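Local atomic coordinates of trichomaglin (Trichosanthes lepiniana, PDB entry 1SGL), a protein that probably cleaves RNA phosphodiester bonds, as an S-like ribonuclease of the RNase T2 family. Residues Q13-S21 with Y201-D209; V158-K167 with S180-D191. All coordinates share one frame; numbering follows the deposited sequence.

Contact 1 of 2, residues Q13-S21 with Y201-D209; sequences QWAGTSCRS and YVSLPEIPD. With SO4 (sulfate ion), chain C; SO4 (sulfate ion), chain E.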
loop_
_atom_site.group_PDB
_atom_site.type_symbol
_atom_site.label_atom_id
_atom_site.label_comp_id
_atom_site.label_asym_id
_atom_site.label_seq_id
_atom_site.Cartn_x
_atom_site.Cartn_y
_atom_site.Cartn_z
ATOM N N GLN A 13 -0.385 -3.555 0.775
ATOM C CA GLN A 13 -0.262 -4.946 0.375
ATOM C C GLN A 13 -0.061 -5.844 1.576
ATOM O O GLN A 13 0.628 -5.471 2.522
ATOM C CB GLN A 13 0.923 -5.116 -0.578
ATOM C CG GLN A 13 0.707 -4.434 -1.909
ATOM C CD GLN A 13 1.746 -4.798 -2.936
ATOM O OE1 GLN A 13 1.731 -4.272 -4.050
ATOM N NE2 GLN A 13 2.658 -5.705 -2.579
ATOM N N TRP A 14 -0.662 -7.027 1.533
ATOM C CA TRP A 14 -0.521 -7.988 2.617
ATOM C C TRP A 14 0.767 -8.778 2.380
ATOM O O TRP A 14 0.876 -9.541 1.414
ATOM C CB TRP A 14 -1.719 -8.947 2.662
ATOM C CG TRP A 14 -1.619 -9.937 3.788
ATOM C CD1 TRP A 14 -1.440 -11.288 3.684
ATOM C CD2 TRP A 14 -1.629 -9.643 5.194
ATOM N NE1 TRP A 14 -1.332 -11.855 4.939
ATOM C CE2 TRP A 14 -1.445 -10.867 5.881
ATOM C CE3 TRP A 14 -1.780 -8.465 5.936
ATOM C CZ2 TRP A 14 -1.405 -10.946 7.272
ATOM C CZ3 TRP A 14 -1.740 -8.542 7.327
ATOM C CH2 TRP A 14 -1.553 -9.776 7.977
ATOM N N ALA A 15 1.732 -8.598 3.270
ATOM C CA ALA A 15 3.027 -9.264 3.135
ATOM C C ALA A 15 2.951 -10.780 2.945
ATOM O O ALA A 15 3.678 -11.338 2.132
ATOM C CB ALA A 15 3.902 -8.930 4.330
ATOM N N GLY A 16 2.062 -11.442 3.682
ATOM C CA GLY A 16 1.950 -12.885 3.567
ATOM C C GLY A 16 1.647 -13.372 2.163
ATOM O O GLY A 16 2.170 -14.396 1.716
ATOM N N THR A 17 0.803 -12.636 1.454
ATOM C CA THR A 17 0.422 -13.021 0.103
ATOM C C THR A 17 1.471 -12.646 -0.944
ATOM O O THR A 17 1.661 -13.366 -1.929
ATOM C CB THR A 17 -0.942 -12.398 -0.263
ATOM O OG1 THR A 17 -1.929 -12.874 0.662
ATOM C CG2 THR A 17 -1.355 -12.767 -1.684
ATOM N N SER A 18 2.150 -11.524 -0.737
ATOM C CA SER A 18 3.182 -11.085 -1.671
ATOM C C SER A 18 4.418 -11.981 -1.559
ATOM O O SER A 18 5.249 -12.027 -2.463
ATOM C CB SER A 18 3.595 -9.640 -1.375
ATOM O OG SER A 18 2.546 -8.726 -1.629
ATOM N N CYS A 19 4.532 -12.686 -0.442
ATOM C CA CYS A 19 5.677 -13.550 -0.192
ATOM C C CYS A 19 5.408 -15.041 -0.310
ATOM O O CYS A 19 6.319 -15.837 -0.117
ATOM C CB CYS A 19 6.217 -13.279 1.209
ATOM S SG CYS A 19 6.773 -11.570 1.473
ATOM N N ARG A 20 4.177 -15.429 -0.623
ATOM C CA ARG A 20 3.858 -16.851 -0.692
ATOM C C ARG A 20 4.478 -17.610 -1.859
ATOM O O ARG A 20 4.437 -18.841 -1.896
ATOM C CB ARG A 20 2.344 -17.068 -0.694
ATOM C CG ARG A 20 1.669 -16.898 -2.035
ATOM C CD ARG A 20 0.366 -17.683 -2.026
ATOM N NE ARG A 20 -0.409 -17.516 -3.251
ATOM C CZ ARG A 20 -1.518 -18.197 -3.522
ATOM N NH1 ARG A 20 -1.976 -19.093 -2.657
ATOM N NH2 ARG A 20 -2.173 -17.980 -4.654
ATOM N N SER A 21 5.047 -16.889 -2.813
ATOM C CA SER A 21 5.676 -17.548 -3.947
ATOM C C SER A 21 7.187 -17.549 -3.715
ATOM O O SER A 21 7.966 -17.164 -4.589
ATOM C CB SER A 21 5.328 -16.825 -5.253
ATOM O OG SER A 21 5.661 -17.620 -6.378
ATOM N N TYR A 201 -15.245 -15.827 2.953
ATOM C CA TYR A 201 -14.199 -16.169 3.907
ATOM C C TYR A 201 -12.849 -15.948 3.242
ATOM O O TYR A 201 -12.648 -16.326 2.091
ATOM C CB TYR A 201 -14.354 -17.613 4.382
ATOM C CG TYR A 201 -15.664 -17.840 5.100
ATOM C CD1 TYR A 201 -16.814 -18.185 4.398
ATOM C CD2 TYR A 201 -15.768 -17.650 6.476
ATOM C CE1 TYR A 201 -18.036 -18.334 5.045
ATOM C CE2 TYR A 201 -16.983 -17.795 7.130
ATOM C CZ TYR A 201 -18.111 -18.136 6.405
ATOM O OH TYR A 201 -19.321 -18.266 7.041
ATOM N N VAL A 202 -11.933 -15.315 3.963
ATOM C CA VAL A 202 -10.625 -15.026 3.407
ATOM C C VAL A 202 -9.501 -15.445 4.329
ATOM O O VAL A 202 -9.712 -15.748 5.505
ATOM C CB VAL A 202 -10.477 -13.516 3.089
ATOM C CG1 VAL A 202 -11.529 -13.094 2.074
ATOM C CG2 VAL A 202 -10.598 -12.692 4.368
ATOM N N SER A 203 -8.294 -15.474 3.789
ATOM C CA SER A 203 -7.156 -15.861 4.592
ATOM C C SER A 203 -6.079 -14.794 4.564
ATOM O O SER A 203 -5.890 -14.105 3.562
ATOM C CB SER A 203 -6.600 -17.204 4.109
ATOM O OG SER A 203 -6.160 -17.125 2.772
ATOM N N LEU A 204 -5.403 -14.655 5.699
ATOM C CA LEU A 204 -4.321 -13.704 5.893
ATOM C C LEU A 204 -3.121 -14.565 6.255
ATOM O O LEU A 204 -2.770 -14.697 7.424
ATOM C CB LEU A 204 -4.653 -12.750 7.046
ATOM C CG LEU A 204 -5.787 -11.741 6.810
ATOM C CD1 LEU A 204 -6.227 -11.116 8.129
ATOM C CD2 LEU A 204 -5.314 -10.666 5.854
ATOM N N PRO A 205 -2.484 -15.178 5.251
ATOM C CA PRO A 205 -1.322 -16.035 5.501
ATOM C C PRO A 205 -0.100 -15.299 6.040
ATOM O O PRO A 205 0.083 -14.100 5.800
ATOM C CB PRO A 205 -1.063 -16.667 4.136
ATOM C CG PRO A 205 -1.480 -15.581 3.186
ATOM C CD PRO A 205 -2.767 -15.077 3.805
ATOM N N GLU A 206 0.731 -16.026 6.780
ATOM C CA GLU A 206 1.945 -15.442 7.329
ATOM C C GLU A 206 3.011 -15.519 6.246
ATOM O O GLU A 206 2.869 -16.266 5.273
ATOM C CB GLU A 206 2.425 -16.235 8.543
ATOM C CG GLU A 206 1.360 -16.530 9.581
ATOM C CD GLU A 206 1.856 -17.505 10.635
ATOM O OE1 GLU A 206 2.650 -17.094 11.505
ATOM O OE2 GLU A 206 1.464 -18.689 10.583
ATOM N N ILE A 207 4.072 -14.740 6.408
ATOM C CA ILE A 207 5.165 -14.769 5.451
ATOM C C ILE A 207 5.799 -16.149 5.566
ATOM O O ILE A 207 6.068 -16.622 6.666
ATOM C CB ILE A 207 6.216 -13.699 5.773
ATOM C CG1 ILE A 207 5.633 -12.308 5.510
ATOM C CG2 ILE A 207 7.467 -13.929 4.941
ATOM C CD1 ILE A 207 6.507 -11.170 6.004
ATOM N N PRO A 208 6.019 -16.827 4.432
ATOM C CA PRO A 208 6.626 -18.162 4.458
ATOM C C PRO A 208 8.037 -18.129 5.044
ATOM O O PRO A 208 8.809 -17.213 4.759
ATOM C CB PRO A 208 6.633 -18.565 2.984
ATOM C CG PRO A 208 5.453 -17.819 2.415
ATOM C CD PRO A 208 5.603 -16.465 3.065
ATOM N N ASP A 209 8.373 -19.120 5.867
ATOM C CA ASP A 209 9.711 -19.183 6.455
ATOM C C ASP A 209 10.718 -19.730 5.437
ATOM O O ASP A 209 10.274 -20.379 4.461
ATOM C CB ASP A 209 9.710 -20.075 7.702
ATOM C CG ASP A 209 9.039 -19.414 8.897
ATOM O OD1 ASP A 209 9.505 -18.336 9.321
ATOM O OD2 ASP A 209 8.049 -19.975 9.415
ATOM O OXT ASP A 209 11.937 -19.514 5.631
HETATM S S SO4 C . 6.058 -4.881 -5.147
HETATM O O1 SO4 C . 4.606 -4.882 -4.888
HETATM O O2 SO4 C . 6.526 -6.273 -5.268
HETATM O O3 SO4 C . 6.765 -4.226 -4.033
HETATM O O4 SO4 C . 6.327 -4.153 -6.397
HETATM S S SO4 E . -3.485 -16.660 -8.307
HETATM O O1 SO4 E . -2.752 -16.258 -9.526
HETATM O O2 SO4 E . -4.039 -18.015 -8.486
HETATM O O3 SO4 E . -4.591 -15.710 -8.062
HETATM O O4 SO4 E . -2.553 -16.656 -7.162
#
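Trp14 sends its indole to Leu204 and Pro205 because CG lies anti to the backbone N (chi1 -179°), and the second torsion (chi2 -113°) turns the six-membered ring under the leucine. Leu204 for its part has CG anti to its carbonyl carbon (chi1 -69°), which brings CD2 over the middle of that ring, 3.9 Å from its centroid, in a CH-pi contact. Leu204 CB adds a second touch at Trp14 CZ2. The pyrrole N-H of the same indole is spent on the backbone: Trp14 NE1 donates to Pro205 O at 2.8 Å, on a lone pair in the carbonyl plane, with the oxygen tilted a little from the ring plane. That carbonyl also takes the CA-H of Gly16, CA to O 3.2 Å and nearly straight, so one oxygen meets both the indole and the start of helix 15-18.

This is where the end of strand 7-14, an element of the central antiparallel sheet of the RNase T2 fold, turns into a short helix and receives the C-terminal tail. Phe40, from the neighbouring strand 40-47, meets Trp14 edge-to-face, while Thr17 OG1 bonds to Val176 O and lies 3.7 Å from Pro205 CG. Farther along, Ile207 CD1 rests on Ala15 CB at 3.8 Å, and its CG2 reaches Cys19 CB, whose sulfur is tied to Cys31. Pro208 closes the row at the surface, its CD 3.7 Å from Cys19 CB and its CG 3.6 Å from Arg20 CA. The arginine's extended chain carries its guanidinium away from the tail, where NH2 pairs with Glu173 and donates to a sulfate oxygen, O4, that lies at the edge of the group.

Contact 2 of 2, residues V158-K167 with S180-D191; sequences VESAVGARPK and SLCFDKDFKPRD. With SO4 (sulfate ion), chain D.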
loop_
_atom_site.group_PDB
_atom_site.type_symbol
_atom_site.label_atom_id
_atom_site.label_comp_id
_atom_site.label_asym_id
_atom_site.label_seq_id
_atom_site.Cartn_x
_atom_site.Cartn_y
_atom_site.Cartn_z
ATOM N N VAL A 158 -11.754 -2.155 10.060
ATOM C CA VAL A 158 -11.157 -0.988 9.416
ATOM C C VAL A 158 -12.081 0.221 9.451
ATOM O O VAL A 158 -11.654 1.312 9.807
ATOM C CB VAL A 158 -10.769 -1.281 7.952
ATOM C CG1 VAL A 158 -10.326 0.008 7.261
ATOM C CG2 VAL A 158 -9.658 -2.310 7.921
ATOM N N GLU A 159 -13.345 0.034 9.088
ATOM C CA GLU A 159 -14.286 1.147 9.107
ATOM C C GLU A 159 -14.432 1.735 10.504
ATOM O O GLU A 159 -14.470 2.954 10.660
ATOM C CB GLU A 159 -15.668 0.716 8.625
ATOM C CG GLU A 159 -15.744 0.323 7.172
ATOM C CD GLU A 159 -17.109 -0.213 6.817
ATOM O OE1 GLU A 159 -17.704 -0.893 7.677
ATOM O OE2 GLU A 159 -17.587 0.023 5.687
ATOM N N SER A 160 -14.529 0.871 11.513
ATOM C CA SER A 160 -14.690 1.339 12.887
ATOM C C SER A 160 -13.482 2.124 13.356
ATOM O O SER A 160 -13.623 3.096 14.090
ATOM C CB SER A 160 -14.909 0.166 13.849
ATOM O OG SER A 160 -16.160 -0.448 13.620
ATOM N N ALA A 161 -12.298 1.704 12.928
ATOM C CA ALA A 161 -11.071 2.363 13.341
ATOM C C ALA A 161 -10.676 3.592 12.511
ATOM O O ALA A 161 -10.200 4.584 13.057
ATOM C CB ALA A 161 -9.929 1.349 13.346
ATOM N N VAL A 162 -10.880 3.524 11.202
ATOM C CA VAL A 162 -10.517 4.617 10.306
ATOM C C VAL A 162 -11.665 5.592 10.053
ATOM O O VAL A 162 -11.436 6.771 9.762
ATOM C CB VAL A 162 -10.028 4.057 8.946
ATOM C CG1 VAL A 162 -9.773 5.187 7.962
ATOM C CG2 VAL A 162 -8.759 3.238 9.157
ATOM N N GLY A 163 -12.896 5.099 10.162
ATOM C CA GLY A 163 -14.048 5.948 9.924
ATOM C C GLY A 163 -14.508 5.982 8.471
ATOM O O GLY A 163 -15.303 6.838 8.101
ATOM N N ALA A 164 -14.013 5.064 7.645
ATOM C CA ALA A 164 -14.401 5.011 6.237
ATOM C C ALA A 164 -14.208 3.612 5.678
ATOM O O ALA A 164 -13.324 2.869 6.116
ATOM C CB ALA A 164 -13.584 6.024 5.415
ATOM N N ARG A 165 -15.035 3.262 4.704
ATOM C CA ARG A 165 -14.982 1.953 4.074
ATOM C C ARG A 165 -13.773 1.732 3.152
ATOM O O ARG A 165 -13.540 2.502 2.228
ATOM C CB ARG A 165 -16.267 1.725 3.272
ATOM C CG ARG A 165 -16.279 0.421 2.480
ATOM C CD ARG A 165 -17.641 0.178 1.832
ATOM N NE ARG A 165 -17.910 1.165 0.796
ATOM C CZ ARG A 165 -19.006 1.914 0.739
ATOM N NH1 ARG A 165 -19.950 1.787 1.664
ATOM N NH2 ARG A 165 -19.146 2.803 -0.234
ATOM N N PRO A 166 -12.999 0.660 3.385
ATOM C CA PRO A 166 -11.832 0.383 2.537
ATOM C C PRO A 166 -12.244 -0.478 1.344
ATOM O O PRO A 166 -13.375 -0.935 1.258
ATOM C CB PRO A 166 -10.922 -0.400 3.462
ATOM C CG PRO A 166 -11.918 -1.281 4.171
ATOM C CD PRO A 166 -13.068 -0.306 4.499
ATOM N N LYS A 167 -11.298 -0.713 0.449
ATOM C CA LYS A 167 -11.504 -1.539 -0.725
ATOM C C LYS A 167 -10.566 -2.749 -0.583
ATOM O O LYS A 167 -9.355 -2.589 -0.474
ATOM C CB LYS A 167 -11.169 -0.722 -1.979
ATOM C CG LYS A 167 -11.252 -1.490 -3.281
ATOM C CD LYS A 167 -11.414 -0.550 -4.477
ATOM C CE LYS A 167 -10.315 0.502 -4.538
ATOM N NZ LYS A 167 -10.412 1.356 -5.763
ATOM N N SER A 180 -7.070 -0.963 0.233
ATOM C CA SER A 180 -6.889 0.440 -0.087
ATOM C C SER A 180 -7.801 1.353 0.715
ATOM O O SER A 180 -8.947 1.003 0.999
ATOM C CB SER A 180 -7.148 0.669 -1.577
ATOM O OG SER A 180 -6.332 -0.177 -2.372
ATOM N N LEU A 181 -7.280 2.518 1.084
ATOM C CA LEU A 181 -8.062 3.510 1.808
ATOM C C LEU A 181 -8.186 4.722 0.891
ATOM O O LEU A 181 -7.262 5.048 0.140
ATOM C CB LEU A 181 -7.382 3.921 3.124
ATOM C CG LEU A 181 -7.186 2.860 4.214
ATOM C CD1 LEU A 181 -6.442 3.475 5.388
ATOM C CD2 LEU A 181 -8.525 2.316 4.663
ATOM N N CYS A 182 -9.330 5.385 0.945
ATOM C CA CYS A 182 -9.552 6.553 0.110
ATOM C C CYS A 182 -9.577 7.817 0.975
ATOM O O CYS A 182 -10.004 7.777 2.131
ATOM C CB CYS A 182 -10.845 6.348 -0.694
ATOM S SG CYS A 182 -10.649 4.906 -1.808
ATOM N N PHE A 183 -9.077 8.922 0.428
ATOM C CA PHE A 183 -9.022 10.198 1.151
ATOM C C PHE A 183 -9.368 11.370 0.227
ATOM O O PHE A 183 -9.137 11.291 -0.983
ATOM C CB PHE A 183 -7.603 10.452 1.699
ATOM C CG PHE A 183 -7.100 9.393 2.641
ATOM C CD1 PHE A 183 -6.465 8.255 2.156
ATOM C CD2 PHE A 183 -7.246 9.547 4.017
ATOM C CE1 PHE A 183 -5.973 7.280 3.029
ATOM C CE2 PHE A 183 -6.764 8.583 4.899
ATOM C CZ PHE A 183 -6.124 7.448 4.405
ATOM N N ASP A 184 -9.901 12.459 0.783
ATOM C CA ASP A 184 -10.190 13.621 -0.057
ATOM C C ASP A 184 -8.945 14.510 -0.135
ATOM O O ASP A 184 -7.904 14.166 0.427
ATOM C CB ASP A 184 -11.400 14.428 0.449
ATOM C CG ASP A 184 -11.243 14.925 1.866
ATOM O OD1 ASP A 184 -10.114 15.198 2.317
ATOM O OD2 ASP A 184 -12.281 15.060 2.538
ATOM N N LYS A 185 -9.046 15.632 -0.846
ATOM C CA LYS A 185 -7.912 16.544 -0.999
ATOM C C LYS A 185 -7.370 17.026 0.337
ATOM O O LYS A 185 -6.204 17.392 0.431
ATOM C CB LYS A 185 -8.298 17.765 -1.834
ATOM C CG LYS A 185 -8.801 17.463 -3.232
ATOM C CD LYS A 185 -7.719 16.886 -4.109
ATOM C CE LYS A 185 -8.219 16.700 -5.536
ATOM N NZ LYS A 185 -8.521 17.989 -6.221
ATOM N N ASP A 186 -8.218 17.047 1.361
ATOM C CA ASP A 186 -7.796 17.480 2.693
ATOM C C ASP A 186 -7.273 16.298 3.512
ATOM O O ASP A 186 -7.047 16.403 4.714
ATOM C CB ASP A 186 -8.953 18.157 3.437
ATOM C CG ASP A 186 -9.216 19.574 2.949
ATOM O OD1 ASP A 186 -10.143 20.221 3.479
ATOM O OD2 ASP A 186 -8.497 20.047 2.041
ATOM N N PHE A 187 -7.096 15.166 2.846
ATOM C CA PHE A 187 -6.583 13.972 3.489
ATOM C C PHE A 187 -7.446 13.424 4.607
ATOM O O PHE A 187 -6.940 12.848 5.561
ATOM C CB PHE A 187 -5.158 14.230 3.975
ATOM C CG PHE A 187 -4.189 14.472 2.855
ATOM C CD1 PHE A 187 -3.784 13.425 2.034
ATOM C CD2 PHE A 187 -3.741 15.756 2.570
ATOM C CE1 PHE A 187 -2.948 13.654 0.938
ATOM C CE2 PHE A 187 -2.903 15.997 1.477
ATOM C CZ PHE A 187 -2.508 14.944 0.660
ATOM N N LYS A 188 -8.752 13.626 4.500
ATOM C CA LYS A 188 -9.671 13.066 5.477
ATOM C C LYS A 188 -10.215 11.796 4.829
ATOM O O LYS A 188 -10.438 11.758 3.616
ATOM C CB LYS A 188 -10.822 14.030 5.781
ATOM C CG LYS A 188 -10.520 15.027 6.892
ATOM C CD LYS A 188 -9.321 15.904 6.562
ATOM C CE LYS A 188 -8.922 16.765 7.761
ATOM N NZ LYS A 188 -7.765 17.658 7.459
ATOM N N PRO A 189 -10.425 10.739 5.623
ATOM C CA PRO A 189 -10.945 9.477 5.082
ATOM C C PRO A 189 -12.309 9.600 4.409
ATOM O O PRO A 189 -13.171 10.360 4.843
ATOM C CB PRO A 189 -10.984 8.565 6.310
ATOM C CG PRO A 189 -9.830 9.090 7.144
ATOM C CD PRO A 189 -10.026 10.581 7.033
ATOM N N ARG A 190 -12.483 8.828 3.344
ATOM C CA ARG A 190 -13.716 8.799 2.573
ATOM C C ARG A 190 -13.964 7.359 2.141
ATOM O O ARG A 190 -13.020 6.632 1.827
ATOM C CB ARG A 190 -13.570 9.686 1.329
ATOM C CG ARG A 190 -13.621 11.166 1.624
ATOM C CD ARG A 190 -15.036 11.579 2.012
ATOM N NE ARG A 190 -15.141 12.995 2.339
ATOM C CZ ARG A 190 -14.799 13.518 3.509
ATOM N NH1 ARG A 190 -14.331 12.738 4.471
ATOM N NH2 ARG A 190 -14.923 14.824 3.718
ATOM N N ASP A 191 -15.221 6.937 2.118
ATOM C CA ASP A 191 -15.516 5.575 1.695
ATOM C C ASP A 191 -14.978 5.367 0.285
ATOM O O ASP A 191 -15.086 6.254 -0.565
ATOM C CB ASP A 191 -17.022 5.304 1.641
ATOM C CG ASP A 191 -17.697 5.414 2.986
ATOM O OD1 ASP A 191 -17.124 4.980 4.005
ATOM O OD2 ASP A 191 -18.832 5.928 3.013
HETATM S S SO4 D . -7.285 -0.564 -6.402
HETATM O O1 SO4 D . -6.595 -1.332 -7.457
HETATM O O2 SO4 D . -6.289 0.005 -5.468
HETATM O O3 SO4 D . -8.192 -1.474 -5.673
HETATM O O4 SO4 D . -8.060 0.533 -7.016
HETATM O O HOH W 1 -11.469 4.531 2.798
HETATM O O HOH W 2 -7.435 -2.785 -2.724
#
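An antiparallel strand pairing at the edge of the central RNase T2 sheet, continued by apolar packing of helix 151-162 against strand 176-184, joins 158-167 to 180-191. Lys167 and Ser180 form a hydrogen-bonded pair: Lys167 N to Ser180 O is 3.0 Å, and Ser180 N to Lys167 O 2.9 Å. Next to this pair, Leu181 CD2 touches both Pro166 CB and Val158 CG1, which lie side by side on the same flank of the methyl, while Pro189 CB fits against Ala164 CB at 3.7 Å and also meets Val162 CG1. A water bridges the diverging backbones, donating to Arg165 O and Arg190 O and accepting from Cys182 N.

Near the Cys182-Cys192 disulfide, Asp191 OD1 accepts Arg165 N at 2.8 Å, almost straight (171°), through its anti lone pair. The Arg165 chain, bent at chi3 (67°), lays its guanidinium over Asp191 CB, stacked with the carboxylate at 27° between planes; the charged atoms stay beyond salt-bridge distance. On the face that carries Lys167 and Ser180, a sulfate, probably from the crystallisation liquor and also held by Arg46, takes a bond from Lys167 NZ to its O4 at 2.8 Å.

How the contacts relate
From the N terminus, strand 7-14 comes first and runs into helix 15-18, the early half of contact 1. Its partner arrives only at the C terminus, so contact 1 closes a loop of 179 intervening residues over nearly the whole chain. Contact 2 is nested inside: helix 151-162 leads through a turn into strand 167-170, and strand 176-184 returns beside it, closing a loop of only 12 residues. After strand 189-190 the chain goes on to strand 201-203 and the tail. Both contacts reach the same sheet, through the neighbouring strands 7-14 and 176-184, yet their centres are 23 Å apart. Contact 1 ties the tail to one end of it; contact 2 packs the end of the helix on strand 176-184 and pairs 167-170 beside it.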